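PDB 5MIF: 'Carboxyl esterase 2 from Tuber melanosporum Mel28, which belongs to a family of archaea-like carboxylesterases preferentially expressed in the symbiotic phase of this mycorrhizal fungus and probably hydrolyses carboxylic esters. Local coordinates for residues R267-I281 with Q292-G304. Residues are numbered along the deposited sequence; the frame is centred on the assembly and turned at random.
Sequences RASDEDLAKFPETLI and QGEDFGRRLQKLG
R299 reaches from helix 292-302 to the start of the short helix 270-273 and grips the backbone there end-on: its NH2 lies 2.7 Å from the carbonyl oxygen of A268 and its NH1 donates to that same oxygen. A nearly straight salt bridge joins R299 NH2 to D270 OD1, 2.9 Å (171°). The carboxylate is met on its anti side and turned well out of the guanidinium plane, while A268 O and D270 OD1 both sit at the guanidinium edge, fixing its rotation. One face is packed by L273, whose CD1 stands 3.3 Å from R299 NH1. Replacing R299 by a leucine would probably leave A268 O without its two donors and D270 without its ion-pair mate.

Around this polar end the packing is mostly apolar. L303 lays CD1 against L273 CB at 3.6 Å and CD2 against the D270 carboxylate, with A274 beside its CB; G304 then ends the helix in a Schellman motif. L273 turns its other methyl, CD2, to CE1 of F296. The F296 ring, carried across by CG standing anti to the backbone N, points its edge at the face of F276 in an offset edge-to-face pair, planes 81° apart. L300 splits its methyls, CD2 to F276 CB and CD1 to T279, and I281 CD1 presses on the bare backbone of G297, 3.6 Å from its CA.

The axes of strand 279-281 and helix 292-302 come within 9.4 Å and run roughly antiparallel (151°), as the first strand and the helix of a beta-alpha-beta crossover completed by strand 307-312. F276 continues onto helix 191-206, F296 touches strand 213-217, and R298 pairs with E285 of the second subunit.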
loop_
_atom_site.group_PDB
_atom_site.type_symbol
_atom_site.label_atom_id
_atom_site.label_comp_id
_atom_site.label_asym_id
_atom_site.label_seq_id
_atom_site.Cartn_x
_atom_site.Cartn_y
_atom_site.Cartn_z
ATOM N N ARG A 267 11.012 19.607 -9.779
ATOM C CA ARG A 267 11.968 20.221 -10.692
ATOM C C ARG A 267 13.265 20.591 -9.989
ATOM O O ARG A 267 14.112 21.277 -10.562
ATOM C CB ARG A 267 11.360 21.471 -11.336
ATOM C CG ARG A 267 10.018 21.221 -12.006
ATOM C CD ARG A 267 9.440 22.499 -12.600
ATOM N NE ARG A 267 10.068 22.790 -13.883
ATOM C CZ ARG A 267 9.725 22.225 -15.035
ATOM N NH1 ARG A 267 8.726 21.349 -15.085
ATOM N NH2 ARG A 267 10.381 22.548 -16.142
ATOM N N ALA A 268 13.425 20.140 -8.750
ATOM C CA ALA A 268 14.634 20.448 -8.007
ATOM C C ALA A 268 15.815 19.722 -8.639
ATOM O O ALA A 268 15.630 18.820 -9.456
ATOM C CB ALA A 268 14.480 20.072 -6.541
ATOM N N SER A 269 17.026 20.125 -8.278
ATOM C CA SER A 269 18.220 19.495 -8.823
ATOM C C SER A 269 18.437 18.092 -8.257
ATOM O O SER A 269 17.953 17.767 -7.162
ATOM C CB SER A 269 19.452 20.346 -8.543
ATOM O OG SER A 269 19.824 20.247 -7.180
ATOM N N ASP A 270 19.152 17.266 -9.019
ATOM C CA ASP A 270 19.604 15.957 -8.548
ATOM C C ASP A 270 20.325 16.075 -7.215
ATOM O O ASP A 270 20.112 15.274 -6.304
ATOM C CB ASP A 270 20.528 15.302 -9.584
ATOM C CG ASP A 270 19.769 14.662 -10.719
ATOM O OD1 ASP A 270 18.524 14.673 -10.683
ATOM O OD2 ASP A 270 20.415 14.162 -11.664
ATOM N N GLU A 271 21.177 17.086 -7.103
ATOM C CA GLU A 271 22.004 17.248 -5.917
ATOM C C GLU A 271 21.164 17.519 -4.663
ATOM O O GLU A 271 21.464 17.015 -3.580
ATOM C CB GLU A 271 23.011 18.380 -6.129
ATOM C CG GLU A 271 23.864 18.694 -4.898
ATOM C CD GLU A 271 24.736 19.935 -5.078
ATOM O OE1 GLU A 271 25.263 20.133 -6.198
ATOM O OE2 GLU A 271 24.905 20.698 -4.096
ATOM N N ASP A 272 20.112 18.319 -4.809
ATOM C CA ASP A 272 19.216 18.602 -3.678
ATOM C C ASP A 272 18.320 17.407 -3.345
ATOM O O ASP A 272 18.222 17.010 -2.190
ATOM C CB ASP A 272 18.342 19.820 -3.971
ATOM C CG ASP A 272 19.126 21.118 -3.956
ATOM O OD1 ASP A 272 20.206 21.175 -3.313
ATOM O OD2 ASP A 272 18.650 22.082 -4.595
ATOM N N LEU A 273 17.677 16.838 -4.366
ATOM C CA LEU A 273 16.730 15.746 -4.163
ATOM C C LEU A 273 17.385 14.515 -3.558
ATOM O O LEU A 273 16.759 13.794 -2.778
ATOM C CB LEU A 273 16.069 15.360 -5.478
ATOM C CG LEU A 273 14.956 16.273 -5.969
ATOM C CD1 LEU A 273 14.207 15.587 -7.089
ATOM C CD2 LEU A 273 14.015 16.633 -4.823
ATOM N N ALA A 274 18.659 14.300 -3.885
ATOM C CA ALA A 274 19.418 13.167 -3.355
ATOM C C ALA A 274 19.536 13.254 -1.838
ATOM O O ALA A 274 19.850 12.266 -1.176
ATOM C CB ALA A 274 20.807 13.096 -4.000
ATOM N N LYS A 275 19.266 14.439 -1.290
ATOM C CA LYS A 275 19.336 14.655 0.154
ATOM C C LYS A 275 17.970 14.584 0.837
ATOM O O LYS A 275 17.864 14.851 2.038
ATOM C CB LYS A 275 19.983 16.008 0.464
ATOM C CG LYS A 275 21.438 16.123 -0.005
ATOM C CD LYS A 275 22.076 17.427 0.426
ATOM C CE LYS A 275 23.433 17.619 -0.247
ATOM N NZ LYS A 275 23.909 19.038 -0.204
ATOM N N PHE A 276 16.932 14.208 0.094
ATOM C CA PHE A 276 15.595 14.111 0.698
ATOM C C PHE A 276 15.533 13.046 1.783
ATOM O O PHE A 276 16.310 12.099 1.771
ATOM C CB PHE A 276 14.522 13.820 -0.363
ATOM C CG PHE A 276 13.691 15.020 -0.728
ATOM C CD1 PHE A 276 14.278 16.248 -0.970
ATOM C CD2 PHE A 276 12.314 14.921 -0.784
ATOM C CE1 PHE A 276 13.500 17.354 -1.294
ATOM C CE2 PHE A 276 11.526 16.028 -1.098
ATOM C CZ PHE A 276 12.118 17.236 -1.357
ATOM N N PRO A 277 14.620 13.220 2.746
ATOM C CA PRO A 277 14.446 12.206 3.781
ATOM C C PRO A 277 13.797 10.976 3.172
ATOM O O PRO A 277 13.231 11.086 2.084
ATOM C CB PRO A 277 13.514 12.892 4.786
ATOM C CG PRO A 277 12.692 13.804 3.933
ATOM C CD PRO A 277 13.636 14.313 2.875
ATOM N N GLU A 278 13.874 9.822 3.826
ATOM C CA GLU A 278 13.165 8.681 3.281
ATOM C C GLU A 278 11.672 8.992 3.225
ATOM O O GLU A 278 11.086 9.574 4.147
ATOM C CB GLU A 278 13.481 7.384 4.022
ATOM C CG GLU A 278 12.804 7.093 5.299
ATOM C CD GLU A 278 12.963 5.613 5.643
ATOM O OE1 GLU A 278 12.988 4.789 4.702
ATOM O OE2 GLU A 278 13.087 5.276 6.836
ATOM N N THR A 279 11.086 8.631 2.092
ATOM C CA THR A 279 9.771 9.097 1.725
ATOM C C THR A 279 8.848 7.974 1.256
ATOM O O THR A 279 9.249 7.100 0.482
ATOM C CB THR A 279 9.907 10.148 0.611
ATOM O OG1 THR A 279 10.594 11.293 1.136
ATOM C CG2 THR A 279 8.561 10.528 0.052
ATOM N N LEU A 280 7.614 7.993 1.746
ATOM C CA LEU A 280 6.564 7.125 1.228
ATOM C C LEU A 280 5.566 7.955 0.411
ATOM O O LEU A 280 4.998 8.933 0.912
ATOM C CB LEU A 280 5.846 6.402 2.374
ATOM C CG LEU A 280 4.510 5.737 2.028
ATOM C CD1 LEU A 280 4.695 4.559 1.066
ATOM C CD2 LEU A 280 3.814 5.277 3.283
ATOM N N ILE A 281 5.352 7.564 -0.842
ATOM C CA ILE A 281 4.378 8.240 -1.691
ATOM C C ILE A 281 3.202 7.336 -2.018
ATOM O O ILE A 281 3.374 6.206 -2.475
ATOM C CB ILE A 281 5.027 8.735 -2.994
ATOM C CG1 ILE A 281 6.158 9.708 -2.660
ATOM C CG2 ILE A 281 3.977 9.376 -3.915
ATOM C CD1 ILE A 281 7.005 10.112 -3.855
ATOM N N GLN A 292 2.490 12.875 -11.379
ATOM C CA GLN A 292 3.457 13.719 -10.682
ATOM C C GLN A 292 4.093 13.014 -9.489
ATOM O O GLN A 292 5.318 13.041 -9.321
ATOM C CB GLN A 292 2.795 15.023 -10.223
ATOM C CG GLN A 292 2.513 15.962 -11.371
ATOM C CD GLN A 292 1.994 17.305 -10.919
ATOM O OE1 GLN A 292 2.168 17.705 -9.760
ATOM N NE2 GLN A 292 1.306 18.000 -11.823
ATOM N N GLY A 293 3.259 12.397 -8.657
ATOM C CA GLY A 293 3.753 11.665 -7.502
ATOM C C GLY A 293 4.656 10.509 -7.890
ATOM O O GLY A 293 5.741 10.351 -7.323
ATOM N N GLU A 294 4.228 9.728 -8.884
ATOM C CA GLU A 294 4.976 8.547 -9.315
ATOM C C GLU A 294 6.321 8.939 -9.923
ATOM O O GLU A 294 7.352 8.348 -9.596
ATOM C CB GLU A 294 4.134 7.716 -10.304
ATOM C CG GLU A 294 2.881 7.113 -9.661
ATOM C CD GLU A 294 2.112 6.121 -10.551
ATOM O OE1 GLU A 294 2.270 6.129 -11.788
ATOM O OE2 GLU A 294 1.341 5.310 -9.991
ATOM N N ASP A 295 6.315 9.952 -10.785
ATOM C CA ASP A 295 7.560 10.448 -11.375
ATOM C C ASP A 295 8.498 10.994 -10.304
ATOM O O ASP A 295 9.709 10.763 -10.361
ATOM C CB ASP A 295 7.279 11.528 -12.425
ATOM C CG ASP A 295 6.684 10.958 -13.702
ATOM O OD1 ASP A 295 6.799 9.732 -13.922
ATOM O OD2 ASP A 295 6.101 11.734 -14.486
ATOM N N PHE A 296 7.946 11.719 -9.335
ATOM C CA PHE A 296 8.762 12.262 -8.254
ATOM C C PHE A 296 9.406 11.114 -7.458
ATOM O O PHE A 296 10.593 11.163 -7.125
ATOM C CB PHE A 296 7.920 13.169 -7.343
ATOM C CG PHE A 296 8.721 13.935 -6.322
ATOM C CD1 PHE A 296 9.726 14.804 -6.712
ATOM C CD2 PHE A 296 8.446 13.807 -4.968
ATOM C CE1 PHE A 296 10.460 15.522 -5.767
ATOM C CE2 PHE A 296 9.164 14.527 -4.018
ATOM C CZ PHE A 296 10.176 15.383 -4.416
ATOM N N GLY A 297 8.620 10.084 -7.153
ATOM C CA GLY A 297 9.139 8.931 -6.439
ATOM C C GLY A 297 10.240 8.197 -7.194
ATOM O O GLY A 297 11.285 7.884 -6.615
ATOM N N ARG A 298 10.031 7.962 -8.490
ATOM C CA ARG A 298 11.044 7.293 -9.323
ATOM C C ARG A 298 12.333 8.095 -9.323
ATOM O O ARG A 298 13.436 7.545 -9.277
ATOM C CB ARG A 298 10.552 7.113 -10.757
ATOM C CG ARG A 298 9.395 6.159 -10.893
ATOM C CD ARG A 298 9.006 6.006 -12.344
ATOM N NE ARG A 298 8.028 4.945 -12.545
ATOM C CZ ARG A 298 6.799 5.146 -13.014
ATOM N NH1 ARG A 298 6.395 6.377 -13.319
ATOM N NH2 ARG A 298 5.972 4.117 -13.175
ATOM N N ARG A 299 12.182 9.413 -9.352
ATOM C CA ARG A 299 13.325 10.302 -9.305
ATOM C C ARG A 299 14.081 10.178 -7.961
ATOM O O ARG A 299 15.306 10.090 -7.945
ATOM C CB ARG A 299 12.855 11.726 -9.574
ATOM C CG ARG A 299 13.945 12.713 -9.599
ATOM C CD ARG A 299 13.780 13.735 -10.697
ATOM N NE ARG A 299 14.996 14.525 -10.677
ATOM C CZ ARG A 299 15.055 15.823 -10.441
ATOM N NH1 ARG A 299 13.939 16.524 -10.266
ATOM N NH2 ARG A 299 16.240 16.416 -10.417
ATOM N N LEU A 300 13.357 10.115 -6.845
ATOM C CA LEU A 300 13.992 9.884 -5.543
ATOM C C LEU A 300 14.709 8.530 -5.500
ATOM O O LEU A 300 15.803 8.406 -4.941
ATOM C CB LEU A 300 12.957 9.931 -4.415
ATOM C CG LEU A 300 12.240 11.251 -4.173
ATOM C CD1 LEU A 300 11.166 11.070 -3.116
ATOM C CD2 LEU A 300 13.247 12.294 -3.731
ATOM N N GLN A 301 14.080 7.517 -6.088
ATOM C CA GLN A 301 14.655 6.174 -6.107
ATOM C C GLN A 301 15.993 6.154 -6.843
ATOM O O GLN A 301 16.996 5.677 -6.314
ATOM C CB GLN A 301 13.695 5.188 -6.758
ATOM C CG GLN A 301 12.586 4.725 -5.828
ATOM C CD GLN A 301 11.631 3.764 -6.499
ATOM O OE1 GLN A 301 11.736 3.496 -7.700
ATOM N NE2 GLN A 301 10.701 3.217 -5.720
ATOM N N LYS A 302 16.001 6.724 -8.041
ATOM C CA LYS A 302 17.199 6.837 -8.877
ATOM C C LYS A 302 18.346 7.581 -8.189
ATOM O O LYS A 302 19.520 7.295 -8.427
ATOM C CB LYS A 302 16.824 7.545 -10.178
ATOM C CG LYS A 302 17.977 8.076 -11.002
ATOM C CD LYS A 302 17.447 8.723 -12.277
ATOM C CE LYS A 302 18.375 9.823 -12.781
ATOM N NZ LYS A 302 18.408 9.874 -14.268
ATOM N N LEU A 303 18.009 8.507 -7.300
ATOM C CA LEU A 303 19.020 9.334 -6.646
ATOM C C LEU A 303 19.503 8.749 -5.340
ATOM O O LEU A 303 20.296 9.361 -4.629
ATOM C CB LEU A 303 18.482 10.739 -6.431
ATOM C CG LEU A 303 18.183 11.422 -7.759
ATOM C CD1 LEU A 303 17.474 12.750 -7.549
ATOM C CD2 LEU A 303 19.505 11.627 -8.504
ATOM N N GLY A 304 18.991 7.573 -5.004
ATOM C CA GLY A 304 19.472 6.836 -3.852
ATOM C C GLY A 304 18.753 7.153 -2.556
ATOM O O GLY A 304 19.194 6.749 -1.475
#